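PDB 4R36: putative acyl-[acyl-carrier-protein]--UDP-N-acetylglucosamine O-acyltransferase, which probably transfers an acyl chain from acyl carrier protein to UDP-N-acetylglucosamine, the opening reaction of lipid A biosynthesis. Local coordinates for residues A[152-157]-A[170-175]; A[138-143]-A[156-161]; A[45-50]-A[63-68]. All blocks are in the same frame, centred on the assembly; numbering follows the deposited sequence.

Interaction 1 of 3, residues A[152-157]-A[170-175]; sequences TKMAGE and VLMHQF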
# COMPACT_ATOMS: atom_id res chain seq x y z
N THR A 152 2.08 3.08 5.43
CA THR A 152 3.41 2.76 5.96
C THR A 152 3.38 1.46 6.72
O THR A 152 2.39 1.17 7.41
CB THR A 152 3.95 3.95 6.73
OG1 THR A 152 4.43 4.88 5.75
CG2 THR A 152 5.05 3.58 7.69
N LYS A 153 4.44 0.67 6.57
CA LYS A 153 4.55 -0.67 7.18
C LYS A 153 5.66 -0.71 8.22
O LYS A 153 6.89 -0.42 7.94
CB LYS A 153 4.77 -1.75 6.11
CG LYS A 153 3.93 -1.56 4.82
CD LYS A 153 2.47 -1.77 5.21
CE LYS A 153 1.57 -1.78 3.96
NZ LYS A 153 0.15 -1.66 4.30
N MET A 154 5.25 -0.92 9.46
CA MET A 154 6.19 -1.08 10.57
C MET A 154 6.30 -2.53 10.96
O MET A 154 5.31 -3.15 11.38
CB MET A 154 5.73 -0.22 11.72
CG MET A 154 6.05 1.29 11.41
SD MET A 154 5.09 2.33 12.43
CE MET A 154 3.47 2.18 11.63
N ALA A 155 7.48 -3.10 10.72
CA ALA A 155 7.71 -4.52 10.87
C ALA A 155 7.87 -4.88 12.38
O ALA A 155 7.69 -4.05 13.29
CB ALA A 155 8.93 -4.94 10.05
N GLY A 156 8.13 -6.16 12.63
CA GLY A 156 8.17 -6.68 13.97
C GLY A 156 9.15 -5.96 14.88
O GLY A 156 10.27 -5.66 14.45
N GLU A 157 8.71 -5.69 16.10
CA GLU A 157 9.58 -5.22 17.17
C GLU A 157 10.32 -3.92 16.85
O GLU A 157 11.39 -3.66 17.39
CB GLU A 157 10.62 -6.33 17.57
CG GLU A 157 9.98 -7.61 18.09
CD GLU A 157 10.91 -8.76 18.39
OE1 GLU A 157 11.60 -8.69 19.44
OE2 GLU A 157 10.90 -9.76 17.61
N VAL A 170 6.24 4.15 3.54
CA VAL A 170 7.56 3.93 4.12
C VAL A 170 7.69 2.49 4.61
O VAL A 170 6.67 1.88 5.16
CB VAL A 170 7.86 4.93 5.25
CG1 VAL A 170 9.07 4.51 6.08
CG2 VAL A 170 8.10 6.32 4.64
N LEU A 171 8.85 1.90 4.40
CA LEU A 171 9.11 0.50 4.87
C LEU A 171 10.20 0.53 5.89
O LEU A 171 11.33 0.98 5.61
CB LEU A 171 9.54 -0.42 3.74
CG LEU A 171 8.53 -0.57 2.60
CD1 LEU A 171 9.11 -1.47 1.51
CD2 LEU A 171 7.26 -1.20 3.24
N MET A 172 9.81 0.11 7.10
CA MET A 172 10.64 0.16 8.29
C MET A 172 10.91 -1.29 8.62
O MET A 172 9.98 -2.02 8.99
CB MET A 172 9.86 0.82 9.43
CG MET A 172 10.58 0.72 10.72
SD MET A 172 10.05 1.88 11.95
CE MET A 172 11.42 1.75 13.10
N HIS A 173 12.13 -1.71 8.42
CA HIS A 173 12.54 -3.04 8.69
C HIS A 173 12.46 -3.47 10.18
O HIS A 173 12.61 -2.65 11.08
CB HIS A 173 13.98 -3.12 8.26
CG HIS A 173 14.45 -4.49 7.98
ND1 HIS A 173 15.16 -5.24 8.87
CD2 HIS A 173 14.34 -5.24 6.85
CE1 HIS A 173 15.45 -6.42 8.35
NE2 HIS A 173 14.96 -6.44 7.12
N GLN A 174 12.33 -4.78 10.42
CA GLN A 174 12.23 -5.29 11.82
C GLN A 174 13.35 -4.83 12.70
O GLN A 174 14.51 -4.69 12.25
CB GLN A 174 12.08 -6.85 11.91
CG GLN A 174 13.11 -7.58 11.11
CD GLN A 174 12.95 -9.08 11.23
OE1 GLN A 174 11.94 -9.57 11.75
NE2 GLN A 174 13.97 -9.81 10.78
N PHE A 175 13.02 -4.58 13.95
CA PHE A 175 13.98 -4.22 14.98
C PHE A 175 14.58 -2.80 14.82
O PHE A 175 15.55 -2.46 15.52
CB PHE A 175 15.16 -5.24 15.11
CG PHE A 175 14.76 -6.67 15.24
CD1 PHE A 175 14.15 -7.12 16.40
CD2 PHE A 175 15.01 -7.57 14.22
CE1 PHE A 175 13.77 -8.47 16.55
CE2 PHE A 175 14.60 -8.92 14.34
CZ PHE A 175 13.99 -9.37 15.51
O HOH W 1 8.35 -2.84 6.82
O HOH W 2 8.99 -8.46 11.10
O HOH W 3 10.50 -9.21 14.65
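The ring of Phe175 and the carboxylate of Glu157 meet obliquely, their planes 69° apart, with Glu157 OE2 3.3 Å from Phe175 CE1. Glu157 CB also comes 3.8 Å from Phe175 CD1. In both residues CG stands beside the backbone N (chi1 -61° in Glu157), which sends the two side chains off the backbone in one direction, side by side. A water donates to Glu157 OE2 and to Gln174 OE1, and a second water joins the same amide oxygen to Gly156 N, so Gln174, a UDP-N-acetylglucosamine-binding residue, is tied to the neighbouring coil through solvent. Segments 152-157 and 170-175 are successive coils of a left-handed parallel beta-helix, 18 residues apart, and their directions differ by 2°. Hydrogen bonds from Lys153 N to Val170 O, Met172 N to Lys153 O and Ala155 N to Met172 O form the parallel strand pairing, and past the strands Phe175 N reaches Gly156 O at 3.0 Å. Toward the interior, Met154 CG lies 4.1 Å from Met172 SD. On the other side of the sheet Leu171 CD2 packs on Lys153 CG, while the amine of Lys153 pairs with Glu132 of the second subunit. Buried Thr152 OG1 accepts from Val170 N at 2.9 Å and is also hydrogen-bonded to Ser167 O.

Interaction 2 of 3, residues A[138-143]-A[156-161]; sequences HDALIG and GEIIID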
# COMPACT_ATOMS: atom_id res chain seq x y z
N HIS A 138 3.47 -7.23 15.00
CA HIS A 138 3.67 -7.79 16.34
C HIS A 138 4.83 -7.19 17.12
O HIS A 138 5.93 -6.98 16.59
CB HIS A 138 3.90 -9.28 16.21
CG HIS A 138 5.19 -9.65 15.53
ND1 HIS A 138 6.34 -9.91 16.23
CD2 HIS A 138 5.46 -9.91 14.23
CE1 HIS A 138 7.30 -10.25 15.39
NE2 HIS A 138 6.79 -10.27 14.17
N ASP A 139 4.56 -6.83 18.38
CA ASP A 139 5.60 -6.36 19.36
C ASP A 139 6.20 -4.99 19.03
O ASP A 139 7.12 -4.54 19.73
CB ASP A 139 6.71 -7.37 19.60
CG ASP A 139 6.16 -8.79 19.84
OD1 ASP A 139 5.42 -8.95 20.80
OD2 ASP A 139 6.40 -9.70 19.04
N ALA A 140 5.65 -4.30 18.01
CA ALA A 140 6.08 -2.97 17.71
C ALA A 140 5.67 -2.01 18.81
O ALA A 140 4.76 -2.29 19.61
CB ALA A 140 5.46 -2.52 16.40
N LEU A 141 6.41 -0.93 18.91
CA LEU A 141 6.20 0.11 19.89
C LEU A 141 6.17 1.47 19.17
O LEU A 141 7.18 1.85 18.59
CB LEU A 141 7.31 0.14 20.94
CG LEU A 141 7.18 1.32 21.94
CD1 LEU A 141 5.95 1.23 22.81
CD2 LEU A 141 8.45 1.43 22.81
N ILE A 142 5.04 2.18 19.26
CA ILE A 142 4.91 3.56 18.84
C ILE A 142 4.69 4.40 20.07
O ILE A 142 3.87 4.03 20.93
CB ILE A 142 3.76 3.75 17.84
CG1 ILE A 142 4.04 2.88 16.60
CG2 ILE A 142 3.58 5.18 17.45
CD1 ILE A 142 2.98 3.01 15.51
N GLY A 143 5.41 5.52 20.16
CA GLY A 143 5.23 6.47 21.29
C GLY A 143 4.01 7.38 21.13
O GLY A 143 2.88 6.89 20.84
N GLY A 156 8.13 -6.16 12.63
CA GLY A 156 8.17 -6.68 13.97
C GLY A 156 9.15 -5.96 14.88
O GLY A 156 10.27 -5.66 14.45
N GLU A 157 8.71 -5.69 16.10
CA GLU A 157 9.58 -5.22 17.17
C GLU A 157 10.32 -3.92 16.85
O GLU A 157 11.39 -3.66 17.39
CB GLU A 157 10.62 -6.33 17.57
CG GLU A 157 9.98 -7.61 18.09
CD GLU A 157 10.91 -8.76 18.39
OE1 GLU A 157 11.60 -8.69 19.44
OE2 GLU A 157 10.90 -9.76 17.61
N ILE A 158 9.72 -3.06 16.06
CA ILE A 158 10.26 -1.73 15.85
C ILE A 158 9.90 -0.81 17.01
O ILE A 158 9.08 -1.15 17.89
CB ILE A 158 9.76 -1.10 14.52
CG1 ILE A 158 8.25 -0.91 14.48
CG2 ILE A 158 10.25 -1.94 13.35
CD1 ILE A 158 7.65 0.35 15.10
N ILE A 159 10.60 0.31 17.06
CA ILE A 159 10.36 1.33 18.02
C ILE A 159 10.30 2.69 17.34
O ILE A 159 11.21 3.09 16.61
CB ILE A 159 11.42 1.36 19.13
CG1 ILE A 159 11.41 0.03 19.90
CG2 ILE A 159 11.22 2.59 20.08
CD1 ILE A 159 12.61 -0.03 20.87
N ILE A 160 9.25 3.45 17.63
CA ILE A 160 9.14 4.82 17.15
C ILE A 160 9.04 5.71 18.41
O ILE A 160 8.14 5.53 19.25
CB ILE A 160 7.92 5.11 16.26
CG1 ILE A 160 7.64 4.11 15.15
CG2 ILE A 160 7.86 6.59 15.80
CD1 ILE A 160 8.60 3.98 14.10
N ASP A 161 9.97 6.64 18.51
CA ASP A 161 10.02 7.60 19.63
C ASP A 161 8.98 8.71 19.42
O ASP A 161 8.42 8.86 18.35
CB ASP A 161 11.41 8.22 19.79
CG ASP A 161 12.49 7.24 20.22
OD1 ASP A 161 12.31 5.99 20.26
OD2 ASP A 161 13.65 7.72 20.45
O HOH W 4 9.30 -2.85 20.08
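His138 lays one face of its imidazole over Gly156 CA, which sits 3.8 Å above the ring plane and toward the rim of the ring, a CH-pi contact made with a residue that has no side chain. The two segments are stacked coils of the left-handed parallel beta-helix, each running from a corner into a strand, and His138 belongs to the UDP-N-acetylglucosamine site on its surface. The ring's rotation is fixed by ND1, which donates to Asp139 OD2 at 2.8 Å and nearly straight (173°). OD2 lies in the ring plane, while ND1 comes to it on the anti side, 33° out of the carboxylate plane. Thr116 OG1 is bonded to OD2 and Gly120 N to OD1, which hold the carboxylate; Asp139 in turn is placed to orient the substrate-binding histidine. Asp139 CB also packs on Glu157 CG, at 3.6 Å.

Glu157 N donates to His138 O, and Leu141 N to Ile158 O, Ile160 N to Leu141 O and Gly143 N to Ile160 O continue the parallel pairing. Side chains alternate about this sheet. Ile142 and Ile160 point together into the core, their CG1 atoms 4.1 Å apart, and Met154 packs against both. On the outer side Leu141 CD2 meets Ile159 CG2. Ile158 has CG1 between its backbone N and carbonyl carbon (chi1 62°), bringing CG1 within 3.8 Å of Ala140 CB. At the strand entrance one water donates to both Asp139 O and Ile158 O, each 2.8 Å away.

Interaction 3 of 3, residues A[45-50]-A[63-68]; sequences YIDRNV and NILYGS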
# COMPACT_ATOMS: atom_id res chain seq x y z
N TYR A 45 -17.33 -5.41 14.93
CA TYR A 45 -17.16 -6.71 15.55
C TYR A 45 -16.19 -6.60 16.68
O TYR A 45 -15.04 -6.18 16.47
CB TYR A 45 -16.67 -7.72 14.55
CG TYR A 45 -16.30 -9.05 15.17
CD1 TYR A 45 -15.02 -9.30 15.67
CD2 TYR A 45 -17.24 -10.04 15.29
CE1 TYR A 45 -14.69 -10.53 16.24
CE2 TYR A 45 -16.94 -11.26 15.88
CZ TYR A 45 -15.68 -11.50 16.37
OH TYR A 45 -15.41 -12.74 16.89
N ILE A 46 -16.65 -6.85 17.89
CA ILE A 46 -15.84 -6.79 19.13
C ILE A 46 -15.90 -8.14 19.81
O ILE A 46 -16.99 -8.64 20.16
CB ILE A 46 -16.32 -5.72 20.08
CG1 ILE A 46 -16.44 -4.36 19.39
CG2 ILE A 46 -15.39 -5.64 21.26
CD1 ILE A 46 -16.77 -3.20 20.24
N ASP A 47 -14.71 -8.72 19.99
CA ASP A 47 -14.47 -10.03 20.57
C ASP A 47 -14.45 -9.99 22.09
O ASP A 47 -14.46 -8.94 22.75
CB ASP A 47 -13.07 -10.43 20.13
CG ASP A 47 -12.94 -11.80 19.54
OD1 ASP A 47 -13.71 -12.72 19.86
OD2 ASP A 47 -11.89 -11.93 18.83
N ARG A 48 -14.37 -11.18 22.66
CA ARG A 48 -14.02 -11.35 24.05
C ARG A 48 -12.54 -11.02 24.28
O ARG A 48 -11.76 -10.88 23.31
CB ARG A 48 -14.36 -12.78 24.45
CG ARG A 48 -13.40 -13.80 23.92
CD ARG A 48 -13.84 -15.23 24.15
NE ARG A 48 -13.00 -16.07 23.32
CZ ARG A 48 -12.08 -16.91 23.77
NH1 ARG A 48 -11.82 -17.03 25.07
NH2 ARG A 48 -11.40 -17.62 22.92
N ASN A 49 -12.15 -10.86 25.56
CA ASN A 49 -10.78 -10.47 25.95
C ASN A 49 -10.40 -9.17 25.22
O ASN A 49 -9.30 -9.03 24.64
CB ASN A 49 -9.80 -11.57 25.63
CG ASN A 49 -8.40 -11.29 26.14
OD1 ASN A 49 -8.21 -10.59 27.10
ND2 ASN A 49 -7.41 -11.73 25.40
N VAL A 50 -11.32 -8.22 25.32
CA VAL A 50 -11.16 -6.87 24.79
C VAL A 50 -11.44 -5.91 25.94
O VAL A 50 -12.43 -6.12 26.72
CB VAL A 50 -12.12 -6.62 23.61
CG1 VAL A 50 -12.26 -5.12 23.36
CG2 VAL A 50 -11.71 -7.44 22.37
N ASN A 63 -13.01 -3.81 13.33
CA ASN A 63 -12.86 -5.08 14.01
C ASN A 63 -11.90 -4.93 15.20
O ASN A 63 -10.73 -4.49 15.02
CB ASN A 63 -12.35 -6.13 13.07
CG ASN A 63 -13.18 -6.21 11.78
OD1 ASN A 63 -13.00 -5.46 10.77
ND2 ASN A 63 -13.98 -7.12 11.78
N ILE A 64 -12.38 -5.24 16.42
CA ILE A 64 -11.58 -5.20 17.62
C ILE A 64 -11.51 -6.62 18.15
O ILE A 64 -12.52 -7.19 18.71
CB ILE A 64 -12.19 -4.25 18.68
CG1 ILE A 64 -12.67 -2.92 18.12
CG2 ILE A 64 -11.22 -4.03 19.86
CD1 ILE A 64 -11.56 -2.05 17.58
N LEU A 65 -10.34 -7.24 17.98
CA LEU A 65 -10.20 -8.66 18.22
C LEU A 65 -9.56 -9.03 19.57
O LEU A 65 -9.00 -8.18 20.31
CB LEU A 65 -9.40 -9.28 17.06
CG LEU A 65 -9.86 -9.00 15.62
CD1 LEU A 65 -8.90 -9.73 14.67
CD2 LEU A 65 -11.28 -9.47 15.43
N TYR A 66 -9.70 -10.31 19.89
CA TYR A 66 -9.16 -10.92 21.09
C TYR A 66 -7.76 -10.38 21.40
O TYR A 66 -6.82 -10.50 20.58
CB TYR A 66 -9.08 -12.43 20.79
CG TYR A 66 -8.59 -13.26 21.93
CD1 TYR A 66 -7.24 -13.48 22.12
CD2 TYR A 66 -9.51 -13.88 22.82
CE1 TYR A 66 -6.79 -14.29 23.14
CE2 TYR A 66 -9.04 -14.68 23.87
CZ TYR A 66 -7.71 -14.88 24.04
OH TYR A 66 -7.24 -15.67 25.05
N GLY A 67 -7.65 -9.76 22.57
CA GLY A 67 -6.38 -9.25 23.04
C GLY A 67 -6.23 -7.75 22.90
O GLY A 67 -5.19 -7.22 23.24
N SER A 68 -7.20 -7.08 22.34
CA SER A 68 -7.10 -5.62 22.18
C SER A 68 -7.31 -4.89 23.48
O SER A 68 -8.15 -5.30 24.31
CB SER A 68 -8.10 -5.11 21.20
OG SER A 68 -7.97 -5.70 19.89
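Tyr66 buries more area in this contact than any other residue, and Asn49 and Arg48 of segment 45-50 meet its ring. Over one ring face stands Asn49 ND2, 3.4 Å above the plane and over its centre, with Asn49 CB against the same ring as a CH-pi contact; the amide plane is turned 70° from the ring. Asn49 has CG anti to its backbone N (chi1 -174°), which carries the amide out across the ring, and its OD1 is held by Arg69. The guanidinium of Arg48 is tilted 55° to the ring and receives Tyr66 CE2 over its centre, 3.7 Å above its plane. At the far end the phenol OH is hydrogen-bonded to Glu95.

Among polar contacts, Asp47 OD2 accepts from Tyr66 N at 2.9 Å, met from above the carboxylate plane. Ile64 N to Tyr45 O and Asp47 N to Ile64 O pair the strands, and Gly67 N gives a short 2.7 Å bond to Asn49 O. Leu65 O closes a type II turn, taking both Ser68 N and Ser68 OG, the latter at 2.7 Å.

The apolar contacts lie both inside and outside the coil. Val50 CG1 and Ile64 CG2 touch at 3.8 Å inside, whereas outside Leu65 CD2 reaches the edge of the Tyr45 ring at 3.7 Å, next to the second subunit. Parallel strands, each followed by a bend, 18 residues apart, are the corner arrangement of the left-handed beta-helix of hexapeptide-repeat acyltransferases.

All three interactions join coils one turn apart. Interactions 1 and 3 pair strands of the same sheet and both touch the second subunit, but their centres are about 24 Å apart; interaction 2 lies in another sheet, and no other chain of the assembly touches it. Interactions 1 and 2 share Gly156 and Glu157, and Met172 packs against Ile158 and Ile160, so their interior side chains are in direct contact. His138 and Gln174 bring these two to the nucleotide-sugar site; interaction 3 instead groups a tyrosine, an amide and a guanidinium. All are partly buried: interaction 2 has no exposed touching residue, interaction 1 three and interaction 3 only Arg48. Thioethers meet inside interaction 1, branched aliphatics inside the others.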